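Local atomic coordinates of high-affinity zinc uptake system protein znuA (Streptococcus suis, PDB entry 3MFQ), a protein that probably serves as the solute-binding component of a metal-uptake ABC transporter, capturing a zinc ion for delivery across the membrane. Residues T168-F173 against A186-S191. Numbering follows the deposited sequence.
Sequences TPHDAF and APQGVS. With ZN (zinc ion), chain D.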
loop_
_atom_site.group_PDB
_atom_site.type_symbol
_atom_site.label_atom_id
_atom_site.label_comp_id
_atom_site.label_asym_id
_atom_site.label_seq_id
_atom_site.Cartn_x
_atom_site.Cartn_y
_atom_site.Cartn_z
ATOM N N THR A 168 -5.653 -1.807 -12.240
ATOM C CA THR A 168 -5.151 -0.635 -11.545
ATOM C C THR A 168 -4.020 0.002 -12.343
ATOM O O THR A 168 -3.439 -0.643 -13.212
ATOM C CB THR A 168 -4.648 -1.008 -10.141
ATOM O OG1 THR A 168 -3.546 -1.915 -10.254
ATOM C CG2 THR A 168 -5.758 -1.670 -9.343
ATOM N N PRO A 169 -3.714 1.277 -12.056
ATOM C CA PRO A 169 -2.663 2.039 -12.741
ATOM C C PRO A 169 -1.288 1.373 -12.691
ATOM O O PRO A 169 -0.533 1.478 -13.657
ATOM C CB PRO A 169 -2.638 3.359 -11.973
ATOM C CG PRO A 169 -4.016 3.504 -11.453
ATOM C CD PRO A 169 -4.465 2.117 -11.106
ATOM N N HIS A 170 -0.961 0.709 -11.588
ATOM C CA HIS A 170 0.293 -0.035 -11.514
ATOM C C HIS A 170 0.204 -1.249 -10.595
ATOM O O HIS A 170 -0.727 -1.378 -9.802
ATOM C CB HIS A 170 1.462 0.876 -11.124
ATOM C CG HIS A 170 1.524 1.201 -9.665
ATOM N ND1 HIS A 170 0.647 2.072 -9.056
ATOM C CD2 HIS A 170 2.377 0.789 -8.697
ATOM C CE1 HIS A 170 0.949 2.174 -7.773
ATOM N NE2 HIS A 170 1.995 1.405 -7.531
ATOM N N ASP A 171 1.182 -2.139 -10.717
ATOM C CA ASP A 171 1.173 -3.406 -9.998
ATOM C C ASP A 171 1.396 -3.205 -8.504
ATOM O O ASP A 171 2.531 -3.209 -8.033
ATOM C CB ASP A 171 2.252 -4.327 -10.565
ATOM C CG ASP A 171 1.845 -5.782 -10.539
ATOM O OD1 ASP A 171 0.884 -6.116 -9.813
ATOM O OD2 ASP A 171 2.483 -6.588 -11.248
ATOM N N ALA A 172 0.309 -3.038 -7.759
ATOM C CA ALA A 172 0.414 -2.740 -6.335
ATOM C C ALA A 172 -0.505 -3.612 -5.487
ATOM O O ALA A 172 -0.585 -3.434 -4.273
ATOM C CB ALA A 172 0.128 -1.269 -6.083
ATOM N N PHE A 173 -1.197 -4.548 -6.127
ATOM C CA PHE A 173 -2.159 -5.386 -5.424
ATOM C C PHE A 173 -1.886 -6.873 -5.613
ATOM O O PHE A 173 -2.793 -7.696 -5.488
ATOM C CB PHE A 173 -3.581 -5.059 -5.876
ATOM C CG PHE A 173 -3.994 -3.640 -5.603
ATOM C CD1 PHE A 173 -3.805 -2.654 -6.556
ATOM C CD2 PHE A 173 -4.573 -3.290 -4.393
ATOM C CE1 PHE A 173 -4.184 -1.346 -6.308
ATOM C CE2 PHE A 173 -4.956 -1.985 -4.141
ATOM C CZ PHE A 173 -4.759 -1.012 -5.099
ATOM N N ALA A 186 -2.041 -4.410 -14.687
ATOM C CA ALA A 186 -1.635 -3.015 -14.553
ATOM C C ALA A 186 -0.742 -2.594 -15.712
ATOM O O ALA A 186 0.197 -3.305 -16.069
ATOM C CB ALA A 186 -0.923 -2.798 -13.231
ATOM N N PRO A 187 -1.036 -1.429 -16.305
ATOM C CA PRO A 187 -0.244 -0.912 -17.426
ATOM C C PRO A 187 1.158 -0.519 -16.979
ATOM O O PRO A 187 1.959 -0.071 -17.798
ATOM C CB PRO A 187 -1.028 0.331 -17.861
ATOM C CG PRO A 187 -1.772 0.750 -16.640
ATOM C CD PRO A 187 -2.143 -0.526 -15.951
ATOM N N GLN A 188 1.444 -0.684 -15.693
ATOM C CA GLN A 188 2.760 -0.351 -15.161
ATOM C C GLN A 188 3.287 -1.433 -14.229
ATOM O O GLN A 188 2.521 -2.233 -13.693
ATOM C CB GLN A 188 2.726 0.994 -14.438
ATOM C CG GLN A 188 4.075 1.431 -13.900
ATOM C CD GLN A 188 4.098 2.890 -13.507
ATOM O OE1 GLN A 188 5.017 3.623 -13.865
ATOM N NE2 GLN A 188 3.079 3.323 -12.778
ATOM N N GLY A 189 4.601 -1.451 -14.039
ATOM C CA GLY A 189 5.238 -2.455 -13.210
ATOM C C GLY A 189 4.965 -2.282 -11.729
ATOM O O GLY A 189 3.950 -1.708 -11.330
ATOM N N VAL A 190 5.885 -2.783 -10.912
ATOM C CA VAL A 190 5.747 -2.732 -9.464
ATOM C C VAL A 190 6.037 -1.335 -8.920
ATOM O O VAL A 190 5.361 -0.858 -8.009
ATOM C CB VAL A 190 6.664 -3.765 -8.790
ATOM C CG1 VAL A 190 7.541 -3.104 -7.742
ATOM C CG2 VAL A 190 5.839 -4.882 -8.183
ATOM N N SER A 191 7.047 -0.682 -9.485
ATOM C CA SER A 191 7.364 0.690 -9.114
ATOM C C SER A 191 6.631 1.649 -10.034
ATOM O O SER A 191 6.222 1.274 -11.131
ATOM C CB SER A 191 8.870 0.939 -9.197
ATOM O OG SER A 191 9.179 2.290 -8.909
HETATM ZN ZN ZN D . 3.159 1.380 -5.699
#
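The backbone amide of Asp171 is shared between two carbonyls of the facing loop, Gly189 and Gln188. Asp171 N lies 2.9 Å from Gly189 O, with a bent N-H...O angle of 142°, and 3.3 Å from Gln188 O in a longer bond at 137°. In both, the donor stands above the carbonyl plane, off the lone pairs; the single N-H, bent towards each oxygen, is shared between them and joins the two loops just after the metal ligand His170.

His170 itself illustrates how a metal-binding side chain is positioned by layers of contacts. Its NE2 coordinates the zinc ion at 2.2 Å, with His41, His104 and Asp254 completing the protein ligands. On the other ring nitrogen, ND1 is hydrogen-bonded to Glu219, a second-shell pairing that fixes the ring's rotation and probably strengthens the imidazole as a donor to the metal. CG sits between the backbone N and the carbonyl carbon (chi1 78°), and with this torsion the ring presents an edge, nearly in plane, to the carbonyl oxygens of Gly189 and Val190; CD2 is 3.5 Å from Val190 O.

Packing fills in around this polar centre. Gln188 CB rests against His170 CB, while Ala186 CB lies over the peptide joining His170 to Asp171, 3.3 Å from His170 C. On the same side of that peptide as the Ala186 methyl, Thr168 OG1 donates to His170 O, from above the carbonyl plane. Farther out, the Pro187 ring lies along the Thr168 and Pro169 carbonyls, Pro187 CG approaching Pro169 O to 3.3 Å, and Val190 CG2 borders Asp171 O.

The loops following strands 165-167 and 183-185 are thus joined by main-chain bonds at Asp171, next to His170, while Glu219 at ND1 and the zinc ion at NE2 set the imidazole from its two nitrogens.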